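Local atomic coordinates of aromatic amino acid aminotransferase I (Candida albicans WO-1, PDB entry 6HNU), a protein that probably catalyses the pyridoxal-phosphate-dependent transfer of an amino group between aromatic L-amino acids and 2-oxoglutarate, giving aromatic oxo-acids and L-glutamate. Residues R150-K155 and L242-E247; S168-A173 and V178-V183; G156-V161 and S200-N205; D134-V139 and E319-L324. All blocks are in the same frame, centred on the assembly; numbering follows the deposited sequence. Where two conformers were deposited one is given.

Overall arrangement
From the N terminus the chain enters contact 4 at strand 133-138. Helix 141-152 brings the first half of contact 1, strand 158-162 that of contact 3. Contact 2, closed between 168-173 and 178-183, is innermost and nests inside the loop closed by contact 3 at 200-205. Contact 1 closes around both at strand 242-246, and contact 4 around all three at helix 315-327. No loops cross. All four reach the same mixed sheet. Contacts 1 and 4 touch through Phe152 and Tyr321, contacts 2 and 3 through strands 158-162 and 179-186. Cys153 of contact 1 packs on Val178 and Ile159 of contacts 2 and 3. Contacts 3 and 4 lie about 26 Å apart, centre to centre.

Contact 1 (R150-K155 and L242-E247); sequences RTFCSK and LIIEDE. With PLP (pyridoxal-5'-phosphate), chain I.
Phe152, in the last turn of helix 141-152, meets Leu242 at the start of strand 242-246. The methyl CD1 of Leu242 sits over one face of the phenyl ring, 3.4 Å from the ring centroid and 16° off its normal. This is a CH-pi contact. The CD1 branch does the touching, and it comes closest to Phe152 CE1 at 3.4 Å. The two side chains cross at about a right angle. Thr151 CG2 lies over the opposite ring face, 3.8 Å above the plane, which sandwiches the ring between two methyls. Ile244, two residues further along the strand, adds a looser contact: its CD1 approaches Phe152 CE2 obliquely at 4.5 Å. The contact packs a helix end against a central strand of the mixed sheet in the large domain of this class-I, PLP-dependent aminotransferase. Phe209 of the adjacent strand 209-212 touches Phe152, Leu242 and Ile244. Leu317 and Tyr321 of helix 315-327 also pack on Phe152. The far end of the strand reaches the cofactor. With CG anti to the backbone N (chi1 177°), Asp246 brings OD2 to 2.8 Å from the pyridine nitrogen N1 of pyridoxal phosphate. Tyr211 OH is hydrogen-bonded to the same OD2, and Asn141 ND2 makes a weak bond to OD1.

Contact 2 (S168-A173 and V178-V183); sequences SALESA and VNTVPV
Val178 is tied to Ala173 through the backbone. Its N-H donates to Ala173 O at 3.0 Å, with a nearly straight angle of 166° at the hydrogen. The side chains of this pair are also near, with 4.3 Å between Val178 CB and Ala173 CB. Only four residues separate the pair, and Ala173 CA and Val178 CA are 5.1 Å apart. Thr180 is the next residue to turn to the helix. Its methyl CG2 meets Ala173 CB at 3.6 Å. The same methyl lies 4.0 Å from CD2 of Leu170, one helical turn earlier. Thr180 OG1 stands between the backbone N and the carbonyl carbon (chi1 62°), which puts the hydroxyl 3.9 Å from Leu170 CD2 in a packing contact. The hydroxyl also has a weak hydrogen bond with Glu440 O. Val181 and Val183 hydrogen-bond through their backbones to strand 158-162. Through Leu170, Ala173 and Thr180, helix 167-175 packs on the strand that follows it, within the beta-alpha-beta unit of strand 158-162, helix 167-175 and strand 179-186.

Contact 3 (G156-V161 and S200-N205); sequences GDTILV and SRWVGN
Thr158 and Leu160 lie on strand 158-162, and Trp202 comes to them from the irregular loop after helix 192-200. Past Gly204, which has a positive phi (80°), the loop bends so that Asn205 O reaches the indole nitrogen. Trp202 points its side chain at the strand, with CG anti to the backbone N (chi1 -169°). The six-membered part of the indole does the touching. Thr158 comes from the opposite direction, and its CG2 is 4.0 Å from Trp202 CH2, oblique to the ring. Leu160 CD2 approaches Trp202 CZ3 in the same oblique way at 4.2 Å. The indole nitrogen is held within its own loop. Trp202 NE1 donates to Asn205 O at 2.8 Å, with an angle of 154° at the hydrogen, which limits rotation of the ring. Gln447 packs on the indole as well. This is structural packing away from the cofactor site: a helix-to-strand connection, leading from helix 192-200 to strand 209-212, packs on a strand of the large mixed sheet of the aminotransferase fold.

Contact 4 (D134-V139 and E319-L324); sequences DVIVSV and ERYVRL
Ile136, in the middle of strand 133-138, carries the strand's side of this contact and meets Tyr321 and Val322 of helix 315-327. Earlier in the strand, the salt bridge of Asp134 OD1 to Lys119 NZ ties it to helix 112-126. Ile136 then points to the helix. Its CG1 stands between the backbone N and the carbonyl carbon (chi1 60°), and the chain extends to bring CD1 against Tyr321 CB at 3.4 Å. The two side chains cross at about a right angle. The other branch, CG2, meets Val322 CG2 at 3.8 Å. Val322 CG2 is also 4.0 Å from Ile136 CD1, so one valine methyl touches both methyls of the isoleucine. The tyrosine ring leads off from the strand, and its OH is hydrogen-bonded to Thr148 OG1. The helix also carries a salt-bridge network of Glu319, Arg320 and Arg323, away from the strand. The strand is at the edge of the mixed sheet within this chain, next to strand 309-314. Helix 112-126 packs on Val135 and Val137, while Tyr321 and Leu324 contact helix 141-152.

Contact 1 (R150-K155 and L242-E247)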
loop_
_atom_site.group_PDB
_atom_site.type_symbol
_atom_site.label_atom_id
_atom_site.label_comp_id
_atom_site.label_asym_id
_atom_site.label_seq_id
_atom_site.Cartn_x
_atom_site.Cartn_y
_atom_site.Cartn_z
ATOM N N ARG B 150 -6.886 -11.037 -5.294
ATOM C CA ARG B 150 -6.279 -10.898 -6.653
ATOM C C ARG B 150 -5.437 -12.114 -7.042
ATOM O O ARG B 150 -5.216 -12.273 -8.261
ATOM C CB ARG B 150 -5.487 -9.594 -6.781
ATOM C CG ARG B 150 -6.347 -8.360 -6.600
ATOM C CD ARG B 150 -5.545 -7.080 -6.420
ATOM N NE ARG B 150 -5.127 -6.581 -7.709
ATOM C CZ ARG B 150 -4.423 -5.467 -7.921
ATOM N NH1 ARG B 150 -4.171 -5.103 -9.154
ATOM N NH2 ARG B 150 -3.988 -4.725 -6.914
ATOM N N THR B 151 -4.930 -12.872 -6.073
ATOM C CA THR B 151 -4.041 -14.040 -6.251
ATOM C C THR B 151 -4.882 -15.297 -6.518
ATOM O O THR B 151 -4.483 -16.069 -7.388
ATOM C CB THR B 151 -3.142 -14.179 -5.026
ATOM O OG1 THR B 151 -2.400 -12.958 -4.953
ATOM C CG2 THR B 151 -2.257 -15.403 -5.062
ATOM N N PHE B 152 -6.032 -15.472 -5.842
ATOM C CA PHE B 152 -6.779 -16.762 -5.881
ATOM C C PHE B 152 -8.127 -16.658 -6.606
ATOM O O PHE B 152 -8.734 -17.705 -6.797
ATOM C CB PHE B 152 -6.966 -17.296 -4.472
ATOM C CG PHE B 152 -5.671 -17.618 -3.786
ATOM C CD1 PHE B 152 -4.845 -18.613 -4.269
ATOM C CD2 PHE B 152 -5.251 -16.889 -2.690
ATOM C CE1 PHE B 152 -3.653 -18.929 -3.630
ATOM C CE2 PHE B 152 -4.047 -17.179 -2.075
ATOM C CZ PHE B 152 -3.247 -18.192 -2.545
ATOM N N CYS B 153 -8.560 -15.485 -7.023
ATOM C CA CYS B 153 -9.932 -15.280 -7.563
ATOM C C CYS B 153 -9.933 -14.504 -8.875
ATOM O O CYS B 153 -9.256 -13.474 -8.952
ATOM C CB CYS B 153 -10.779 -14.525 -6.551
ATOM S SG CYS B 153 -10.943 -15.413 -4.977
ATOM N N SER B 154 -10.704 -15.001 -9.862
ATOM C CA SER B 154 -11.108 -14.284 -11.091
ATOM C C SER B 154 -12.554 -13.828 -10.875
ATOM O O SER B 154 -13.260 -14.447 -10.011
ATOM C CB SER B 154 -10.951 -15.158 -12.331
ATOM O OG SER B 154 -9.692 -15.877 -12.363
ATOM N N LYS B 155 -12.993 -12.817 -11.624
ATOM C CA LYS B 155 -14.389 -12.332 -11.625
ATOM C C LYS B 155 -15.341 -13.518 -11.845
ATOM O O LYS B 155 -15.020 -14.393 -12.683
ATOM C CB LYS B 155 -14.598 -11.274 -12.706
ATOM C CG LYS B 155 -16.030 -10.773 -12.770
ATOM C CD LYS B 155 -16.347 -9.836 -13.923
ATOM C CE LYS B 155 -17.828 -9.870 -14.266
ATOM N NZ LYS B 155 -18.187 -8.853 -15.284
ATOM N N LEU B 242 -8.625 -23.385 -0.069
ATOM C CA LEU B 242 -7.704 -22.775 0.925
ATOM C C LEU B 242 -8.484 -22.222 2.110
ATOM O O LEU B 242 -9.696 -21.967 2.027
ATOM C CB LEU B 242 -6.887 -21.649 0.280
ATOM C CG LEU B 242 -6.175 -22.000 -1.018
ATOM C CD1 LEU B 242 -5.720 -20.760 -1.730
ATOM C CD2 LEU B 242 -5.024 -22.929 -0.767
ATOM N N ILE B 243 -7.776 -21.946 3.194
ATOM C CA ILE B 243 -8.378 -21.186 4.313
ATOM C C ILE B 243 -7.558 -19.917 4.449
ATOM O O ILE B 243 -6.317 -20.021 4.582
ATOM C CB ILE B 243 -8.424 -21.996 5.625
ATOM C CG1 ILE B 243 -9.381 -23.183 5.550
ATOM C CG2 ILE B 243 -8.736 -21.089 6.808
ATOM C CD1 ILE B 243 -9.213 -24.166 6.688
ATOM N N ILE B 244 -8.243 -18.783 4.420
ATOM C CA ILE B 244 -7.592 -17.482 4.622
ATOM C C ILE B 244 -8.025 -17.055 6.011
ATOM O O ILE B 244 -9.214 -16.749 6.187
ATOM C CB ILE B 244 -7.992 -16.465 3.528
ATOM C CG1 ILE B 244 -7.890 -17.000 2.098
ATOM C CG2 ILE B 244 -7.247 -15.159 3.735
ATOM C CD1 ILE B 244 -6.517 -17.530 1.651
ATOM N N GLU B 245 -7.071 -17.012 6.926
ATOM C CA GLU B 245 -7.323 -16.675 8.337
ATOM C C GLU B 245 -6.803 -15.242 8.484
ATOM O O GLU B 245 -5.587 -14.984 8.504
ATOM C CB GLU B 245 -6.844 -17.722 9.370
ATOM C CG GLU B 245 -5.338 -17.927 9.526
ATOM C CD GLU B 245 -4.909 -18.900 10.618
ATOM O OE1 GLU B 245 -5.756 -19.237 11.495
ATOM O OE2 GLU B 245 -3.663 -19.232 10.687
ATOM N N ASP B 246 -7.753 -14.335 8.566
ATOM C CA ASP B 246 -7.505 -12.900 8.736
ATOM C C ASP B 246 -7.534 -12.645 10.232
ATOM O O ASP B 246 -8.613 -12.603 10.830
ATOM C CB ASP B 246 -8.500 -12.094 7.917
ATOM C CG ASP B 246 -8.374 -10.610 8.069
ATOM O OD1 ASP B 246 -7.361 -10.131 8.699
ATOM O OD2 ASP B 246 -9.297 -9.929 7.553
ATOM N N GLU B 247 -6.359 -12.492 10.822
ATOM C CA GLU B 247 -6.201 -12.715 12.271
ATOM C C GLU B 247 -5.549 -11.508 12.926
ATOM O O GLU B 247 -4.632 -11.669 13.732
ATOM C CB GLU B 247 -5.432 -14.023 12.413
ATOM C CG GLU B 247 -6.333 -15.225 12.287
ATOM C CD GLU B 247 -7.209 -15.349 13.532
ATOM O OE1 GLU B 247 -6.828 -16.130 14.429
ATOM O OE2 GLU B 247 -8.286 -14.688 13.592
HETATM N N1 PLP I . -9.337 -7.567 8.988
HETATM C C2 PLP I . -10.333 -7.539 9.877
HETATM C C2A PLP I . -11.262 -8.699 9.946
HETATM C C3 PLP I . -10.517 -6.449 10.725
HETATM O O3 PLP I . -11.598 -6.455 11.563
HETATM C C4 PLP I . -9.638 -5.351 10.622
HETATM C C4A PLP I . -9.831 -4.184 11.479
HETATM C C5 PLP I . -8.575 -5.414 9.711
HETATM C C6 PLP I . -8.485 -6.522 8.906
HETATM C C5A PLP I . -7.642 -4.247 9.497
HETATM O O4P PLP I . -6.257 -4.688 9.473
HETATM P P PLP I . -5.059 -3.766 9.145
HETATM O O1P PLP I . -3.901 -4.698 9.420
HETATM O O2P PLP I . -5.151 -2.552 10.112
HETATM O O3P PLP I . -5.184 -3.342 7.684
#

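Contact 2 (S168-A173 and V178-V183)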
loop_
_atom_site.group_PDB
_atom_site.type_symbol
_atom_site.label_atom_id
_atom_site.label_comp_id
_atom_site.label_asym_id
_atom_site.label_seq_id
_atom_site.Cartn_x
_atom_site.Cartn_y
_atom_site.Cartn_z
ATOM N N SER B 168 -15.553 -4.230 5.101
ATOM C CA SER B 168 -14.420 -3.885 4.204
ATOM C C SER B 168 -14.012 -5.109 3.390
ATOM O O SER B 168 -13.699 -4.928 2.213
ATOM C CB SER B 168 -13.245 -3.313 4.948
ATOM O OG SER B 168 -13.637 -2.135 5.625
ATOM N N ALA B 169 -14.019 -6.319 3.991
ATOM C CA ALA B 169 -13.612 -7.536 3.256
ATOM C C ALA B 169 -14.641 -7.843 2.156
ATOM O O ALA B 169 -14.243 -8.271 1.036
ATOM C CB ALA B 169 -13.421 -8.686 4.213
ATOM N N LEU B 170 -15.921 -7.641 2.439
ATOM C CA LEU B 170 -17.001 -7.896 1.465
ATOM C C LEU B 170 -16.913 -6.856 0.344
ATOM O O LEU B 170 -17.077 -7.234 -0.818
ATOM C CB LEU B 170 -18.348 -7.804 2.186
ATOM C CG LEU B 170 -18.645 -8.872 3.242
ATOM C CD1 LEU B 170 -20.029 -8.642 3.835
ATOM C CD2 LEU B 170 -18.510 -10.258 2.661
ATOM N N GLU B 171 -16.747 -5.587 0.689
ATOM C CA GLU B 171 -16.553 -4.486 -0.301
ATOM C C GLU B 171 -15.393 -4.827 -1.233
ATOM O O GLU B 171 -15.529 -4.627 -2.444
ATOM C CB GLU B 171 -16.292 -3.149 0.392
ATOM C CG GLU B 171 -16.154 -1.954 -0.569
ATOM C CD GLU B 171 -17.359 -1.730 -1.478
ATOM O OE1 GLU B 171 -18.463 -2.164 -1.093
ATOM O OE2 GLU B 171 -17.200 -1.153 -2.582
ATOM N N SER B 172 -14.256 -5.278 -0.691
ATOM C CA SER B 172 -13.085 -5.650 -1.513
ATOM C C SER B 172 -13.493 -6.741 -2.513
ATOM O O SER B 172 -13.150 -6.602 -3.706
ATOM C CB SER B 172 -11.934 -6.061 -0.643
ATOM O OG SER B 172 -10.846 -6.494 -1.437
ATOM N N ALA B 173 -14.167 -7.796 -2.038
ATOM C CA ALA B 173 -14.624 -8.911 -2.894
ATOM C C ALA B 173 -15.596 -8.357 -3.949
ATOM O O ALA B 173 -15.466 -8.758 -5.165
ATOM C CB ALA B 173 -15.248 -10.020 -2.081
ATOM N N VAL B 178 -16.169 -10.938 -7.033
ATOM C CA VAL B 178 -16.066 -12.269 -6.384
ATOM C C VAL B 178 -17.285 -12.460 -5.498
ATOM O O VAL B 178 -17.525 -11.597 -4.639
ATOM C CB VAL B 178 -14.738 -12.415 -5.631
ATOM C CG1 VAL B 178 -14.644 -13.767 -4.943
ATOM C CG2 VAL B 178 -13.586 -12.169 -6.598
ATOM N N ASN B 179 -18.034 -13.531 -5.770
ATOM C CA ASN B 179 -19.233 -13.943 -4.991
ATOM C C ASN B 179 -18.816 -14.352 -3.566
ATOM O O ASN B 179 -17.880 -15.171 -3.407
ATOM C CB ASN B 179 -19.965 -15.068 -5.719
ATOM C CG ASN B 179 -20.391 -14.648 -7.110
ATOM O OD1 ASN B 179 -19.965 -15.245 -8.111
ATOM N ND2 ASN B 179 -21.207 -13.629 -7.183
ATOM N N THR B 180 -19.487 -13.791 -2.559
ATOM C CA THR B 180 -19.294 -14.149 -1.125
ATOM C C THR B 180 -20.485 -14.963 -0.637
ATOM O O THR B 180 -21.504 -14.330 -0.214
ATOM C CB THR B 180 -19.064 -12.874 -0.323
ATOM O OG1 THR B 180 -20.216 -12.036 -0.425
ATOM C CG2 THR B 180 -17.873 -12.120 -0.866
ATOM N N VAL B 181 -20.352 -16.286 -0.662
ATOM C CA VAL B 181 -21.413 -17.209 -0.173
ATOM C C VAL B 181 -21.265 -17.341 1.334
ATOM O O VAL B 181 -20.203 -17.749 1.800
ATOM C CB VAL B 181 -21.361 -18.555 -0.900
ATOM C CG1 VAL B 181 -22.220 -19.608 -0.231
ATOM C CG2 VAL B 181 -21.787 -18.373 -2.349
ATOM N N PRO B 182 -22.337 -17.023 2.100
ATOM C CA PRO B 182 -22.273 -17.003 3.560
ATOM C C PRO B 182 -22.365 -18.424 4.144
ATOM O O PRO B 182 -23.082 -19.319 3.609
ATOM C CB PRO B 182 -23.451 -16.122 3.949
ATOM C CG PRO B 182 -24.459 -16.377 2.862
ATOM C CD PRO B 182 -23.651 -16.575 1.595
ATOM N N VAL B 183 -21.560 -18.641 5.184
ATOM C CA VAL B 183 -21.452 -19.908 5.933
ATOM C C VAL B 183 -22.144 -19.698 7.284
ATOM O O VAL B 183 -21.821 -18.723 7.963
ATOM C CB VAL B 183 -19.970 -20.308 6.089
ATOM C CG1 VAL B 183 -19.796 -21.547 6.948
ATOM C CG2 VAL B 183 -19.306 -20.493 4.724
#

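Contact 3 (G156-V161 and S200-N205)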
loop_
_atom_site.group_PDB
_atom_site.type_symbol
_atom_site.label_atom_id
_atom_site.label_comp_id
_atom_site.label_asym_id
_atom_site.label_seq_id
_atom_site.Cartn_x
_atom_site.Cartn_y
_atom_site.Cartn_z
ATOM N N GLY B 156 -16.415 -13.596 -11.051
ATOM C CA GLY B 156 -17.426 -14.673 -11.107
ATOM C C GLY B 156 -17.050 -15.879 -10.259
ATOM O O GLY B 156 -17.879 -16.778 -10.123
ATOM N N ASP B 157 -15.829 -15.950 -9.707
ATOM C CA ASP B 157 -15.456 -17.031 -8.756
ATOM C C ASP B 157 -16.244 -16.830 -7.447
ATOM O O ASP B 157 -16.810 -15.748 -7.204
ATOM C CB ASP B 157 -13.950 -17.098 -8.468
ATOM C CG ASP B 157 -13.067 -17.633 -9.584
ATOM O OD1 ASP B 157 -13.603 -18.212 -10.547
ATOM O OD2 ASP B 157 -11.818 -17.492 -9.455
ATOM N N THR B 158 -16.295 -17.868 -6.628
ATOM C CA THR B 158 -16.921 -17.845 -5.290
ATOM C C THR B 158 -15.864 -18.043 -4.218
ATOM O O THR B 158 -14.967 -18.922 -4.370
ATOM C CB THR B 158 -18.016 -18.918 -5.184
ATOM O OG1 THR B 158 -19.043 -18.484 -6.067
ATOM C CG2 THR B 158 -18.602 -19.046 -3.793
ATOM N N ILE B 159 -16.036 -17.306 -3.131
ATOM C CA ILE B 159 -15.399 -17.610 -1.812
ATOM C C ILE B 159 -16.482 -17.865 -0.765
ATOM O O ILE B 159 -17.638 -17.360 -0.921
ATOM C CB ILE B 159 -14.453 -16.476 -1.390
ATOM C CG1 ILE B 159 -15.179 -15.146 -1.181
ATOM C CG2 ILE B 159 -13.356 -16.385 -2.422
ATOM C CD1 ILE B 159 -14.352 -14.119 -0.431
ATOM N N LEU B 160 -16.125 -18.607 0.285
ATOM C CA LEU B 160 -16.993 -18.757 1.461
ATOM C C LEU B 160 -16.541 -17.719 2.483
ATOM O O LEU B 160 -15.292 -17.558 2.661
ATOM C CB LEU B 160 -16.906 -20.178 2.019
ATOM C CG LEU B 160 -17.182 -21.296 1.004
ATOM C CD1 LEU B 160 -16.935 -22.633 1.646
ATOM C CD2 LEU B 160 -18.600 -21.181 0.496
ATOM N N VAL B 161 -17.521 -17.050 3.094
ATOM C CA VAL B 161 -17.308 -16.060 4.187
ATOM C C VAL B 161 -18.236 -16.423 5.340
ATOM O O VAL B 161 -19.277 -17.040 5.079
ATOM C CB VAL B 161 -17.518 -14.606 3.735
ATOM C CG1 VAL B 161 -16.622 -14.221 2.548
ATOM C CG2 VAL B 161 -18.980 -14.319 3.390
ATOM N N SER B 200 -20.802 -30.839 0.407
ATOM C CA SER B 200 -21.107 -32.218 -0.067
ATOM C C SER B 200 -22.035 -32.153 -1.288
ATOM O O SER B 200 -21.966 -33.088 -2.074
ATOM C CB SER B 200 -21.706 -33.093 1.003
ATOM O OG SER B 200 -23.001 -32.605 1.329
ATOM N N ARG B 201 -22.861 -31.111 -1.418
ATOM C CA ARG B 201 -23.834 -30.954 -2.543
ATOM C C ARG B 201 -23.457 -29.754 -3.420
ATOM O O ARG B 201 -24.332 -29.254 -4.178
ATOM C CB ARG B 201 -25.263 -30.824 -2.023
ATOM C CG ARG B 201 -25.384 -30.237 -0.630
ATOM C CD ARG B 201 -26.769 -29.704 -0.341
ATOM N NE ARG B 201 -26.751 -28.286 -0.671
ATOM C CZ ARG B 201 -26.609 -27.263 0.185
ATOM N NH1 ARG B 201 -26.523 -27.463 1.502
ATOM N NH2 ARG B 201 -26.581 -26.028 -0.317
ATOM N N TRP B 202 -22.204 -29.297 -3.345
ATOM C CA TRP B 202 -21.792 -28.072 -4.077
ATOM C C TRP B 202 -22.059 -28.254 -5.575
ATOM O O TRP B 202 -21.504 -29.203 -6.157
ATOM C CB TRP B 202 -20.315 -27.731 -3.862
ATOM C CG TRP B 202 -20.007 -26.371 -4.398
ATOM C CD1 TRP B 202 -19.465 -26.060 -5.613
ATOM C CD2 TRP B 202 -20.314 -25.127 -3.755
ATOM N NE1 TRP B 202 -19.390 -24.702 -5.766
ATOM C CE2 TRP B 202 -19.897 -24.098 -4.637
ATOM C CE3 TRP B 202 -20.826 -24.775 -2.503
ATOM C CZ2 TRP B 202 -19.998 -22.752 -4.301
ATOM C CZ3 TRP B 202 -20.956 -23.439 -2.192
ATOM C CH2 TRP B 202 -20.534 -22.442 -3.073
ATOM N N VAL B 203 -22.795 -27.340 -6.187
ATOM C CA VAL B 203 -22.947 -27.338 -7.678
ATOM C C VAL B 203 -21.954 -26.341 -8.313
ATOM O O VAL B 203 -21.758 -25.237 -7.765
ATOM C CB VAL B 203 -24.402 -27.066 -8.117
ATOM C CG1 VAL B 203 -24.935 -25.746 -7.620
ATOM C CG2 VAL B 203 -24.528 -27.093 -9.628
ATOM N N GLY B 204 -21.376 -26.725 -9.454
ATOM C CA GLY B 204 -20.526 -25.868 -10.308
ATOM C C GLY B 204 -19.120 -25.783 -9.749
ATOM O O GLY B 204 -18.724 -26.678 -8.943
ATOM N N ASN B 205 -18.354 -24.785 -10.165
ATOM C CA ASN B 205 -16.936 -24.696 -9.744
ATOM C C ASN B 205 -16.911 -24.456 -8.225
ATOM O O ASN B 205 -17.644 -23.595 -7.696
ATOM C CB ASN B 205 -16.136 -23.661 -10.535
ATOM C CG ASN B 205 -16.001 -24.008 -12.004
ATOM O OD1 ASN B 205 -15.636 -25.128 -12.348
ATOM N ND2 ASN B 205 -16.248 -23.038 -12.865
#

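Contact 4 (D134-V139 and E319-L324)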
loop_
_atom_site.group_PDB
_atom_site.type_symbol
_atom_site.label_atom_id
_atom_site.label_comp_id
_atom_site.label_asym_id
_atom_site.label_seq_id
_atom_site.Cartn_x
_atom_site.Cartn_y
_atom_site.Cartn_z
ATOM N N ASP B 134 6.861 -19.793 4.401
ATOM C CA ASP B 134 7.593 -18.518 4.467
ATOM C C ASP B 134 6.665 -17.422 4.976
ATOM O O ASP B 134 5.470 -17.686 5.207
ATOM C CB ASP B 134 8.217 -18.159 3.121
ATOM C CG ASP B 134 9.548 -17.425 3.262
ATOM O OD1 ASP B 134 10.101 -17.352 4.403
ATOM O OD2 ASP B 134 10.007 -16.932 2.252
ATOM N N VAL B 135 7.278 -16.270 5.198
ATOM C CA VAL B 135 6.582 -15.000 5.495
ATOM C C VAL B 135 7.066 -13.956 4.494
ATOM O O VAL B 135 8.268 -13.924 4.156
ATOM C CB VAL B 135 6.838 -14.588 6.945
ATOM C CG1 VAL B 135 6.297 -15.630 7.898
ATOM C CG2 VAL B 135 8.302 -14.371 7.213
ATOM N N ILE B 136 6.145 -13.118 4.050
ATOM C CA ILE B 136 6.424 -11.891 3.264
ATOM C C ILE B 136 5.727 -10.733 3.978
ATOM O O ILE B 136 4.780 -10.952 4.749
ATOM C CB ILE B 136 5.955 -12.064 1.800
ATOM C CG1 ILE B 136 4.456 -12.349 1.681
ATOM C CG2 ILE B 136 6.806 -13.149 1.132
ATOM C CD1 ILE B 136 3.880 -12.261 0.268
ATOM N N VAL B 137 6.207 -9.539 3.750
ATOM C CA VAL B 137 5.611 -8.325 4.337
ATOM C C VAL B 137 4.325 -7.975 3.583
ATOM O O VAL B 137 4.140 -8.334 2.380
ATOM C CB VAL B 137 6.626 -7.180 4.381
ATOM C CG1 VAL B 137 7.773 -7.556 5.279
ATOM C CG2 VAL B 137 7.089 -6.759 2.987
ATOM N N SER B 138 3.431 -7.325 4.312
ATOM C CA SER B 138 2.237 -6.630 3.788
ATOM C C SER B 138 2.222 -5.223 4.361
ATOM O O SER B 138 3.003 -4.936 5.297
ATOM C CB SER B 138 0.993 -7.367 4.172
ATOM O OG SER B 138 0.692 -7.124 5.535
ATOM N N VAL B 139 1.334 -4.375 3.850
ATOM C CA VAL B 139 1.097 -3.044 4.480
ATOM C C VAL B 139 -0.170 -3.109 5.330
ATOM O O VAL B 139 -0.834 -2.052 5.549
ATOM C CB VAL B 139 1.101 -1.926 3.416
ATOM C CG1 VAL B 139 2.447 -1.880 2.726
ATOM C CG2 VAL B 139 0.015 -2.089 2.377
ATOM N N GLU B 319 5.119 -16.377 -3.439
ATOM C CA GLU B 319 5.853 -15.817 -4.592
ATOM C C GLU B 319 4.887 -15.058 -5.516
ATOM O O GLU B 319 5.289 -14.005 -6.007
ATOM C CB GLU B 319 6.659 -16.910 -5.296
ATOM C CG GLU B 319 7.492 -16.367 -6.446
ATOM C CD GLU B 319 6.721 -16.280 -7.745
ATOM O OE1 GLU B 319 5.660 -16.944 -7.821
ATOM O OE2 GLU B 319 7.140 -15.489 -8.651
ATOM N N ARG B 320 3.662 -15.549 -5.732
ATOM C CA ARG B 320 2.637 -14.852 -6.538
ATOM C C ARG B 320 2.173 -13.556 -5.839
ATOM O O ARG B 320 1.931 -12.560 -6.543
ATOM C CB ARG B 320 1.457 -15.771 -6.842
ATOM C CG ARG B 320 1.814 -16.941 -7.742
ATOM C CD ARG B 320 2.070 -16.536 -9.186
ATOM N NE ARG B 320 3.472 -16.225 -9.474
ATOM C CZ ARG B 320 3.927 -15.764 -10.638
ATOM N NH1 ARG B 320 5.229 -15.586 -10.790
ATOM N NH2 ARG B 320 3.104 -15.517 -11.653
ATOM N N TYR B 321 2.012 -13.559 -4.525
ATOM C CA TYR B 321 1.782 -12.295 -3.790
ATOM C C TYR B 321 2.935 -11.308 -4.052
ATOM O O TYR B 321 2.659 -10.122 -4.194
ATOM C CB TYR B 321 1.666 -12.516 -2.289
ATOM C CG TYR B 321 0.345 -13.021 -1.781
ATOM C CD1 TYR B 321 0.072 -14.386 -1.733
ATOM C CD2 TYR B 321 -0.559 -12.163 -1.190
ATOM C CE1 TYR B 321 -1.098 -14.875 -1.165
ATOM C CE2 TYR B 321 -1.751 -12.632 -0.642
ATOM C CZ TYR B 321 -2.016 -13.993 -0.614
ATOM O OH TYR B 321 -3.155 -14.476 -0.022
ATOM N N VAL B 322 4.199 -11.747 -4.030
ATOM C CA VAL B 322 5.357 -10.831 -4.218
ATOM C C VAL B 322 5.279 -10.198 -5.619
ATOM O O VAL B 322 5.370 -8.971 -5.733
ATOM C CB VAL B 322 6.685 -11.566 -3.965
ATOM C CG1 VAL B 322 7.851 -10.662 -4.331
ATOM C CG2 VAL B 322 6.791 -12.039 -2.517
ATOM N N ARG B 323 4.990 -10.978 -6.656
ATOM C CA ARG B 323 4.811 -10.444 -8.034
ATOM C C ARG B 323 3.733 -9.361 -8.023
ATOM O O ARG B 323 3.931 -8.296 -8.617
ATOM C CB ARG B 323 4.429 -11.581 -8.978
ATOM C CG ARG B 323 5.509 -12.648 -9.076
ATOM C CD ARG B 323 6.772 -12.139 -9.774
ATOM N NE ARG B 323 7.780 -11.507 -8.923
ATOM C CZ ARG B 323 8.689 -12.122 -8.167
ATOM N NH1 ARG B 323 8.737 -13.438 -8.064
ATOM N NH2 ARG B 323 9.567 -11.395 -7.488
ATOM N N LEU B 324 2.609 -9.606 -7.366
ATOM C CA LEU B 324 1.524 -8.606 -7.308
ATOM C C LEU B 324 2.003 -7.385 -6.525
ATOM O O LEU B 324 1.830 -6.244 -7.039
ATOM C CB LEU B 324 0.280 -9.208 -6.668
ATOM C CG LEU B 324 -0.862 -8.235 -6.396
ATOM C CD1 LEU B 324 -1.330 -7.527 -7.654
ATOM C CD2 LEU B 324 -2.026 -8.990 -5.765
#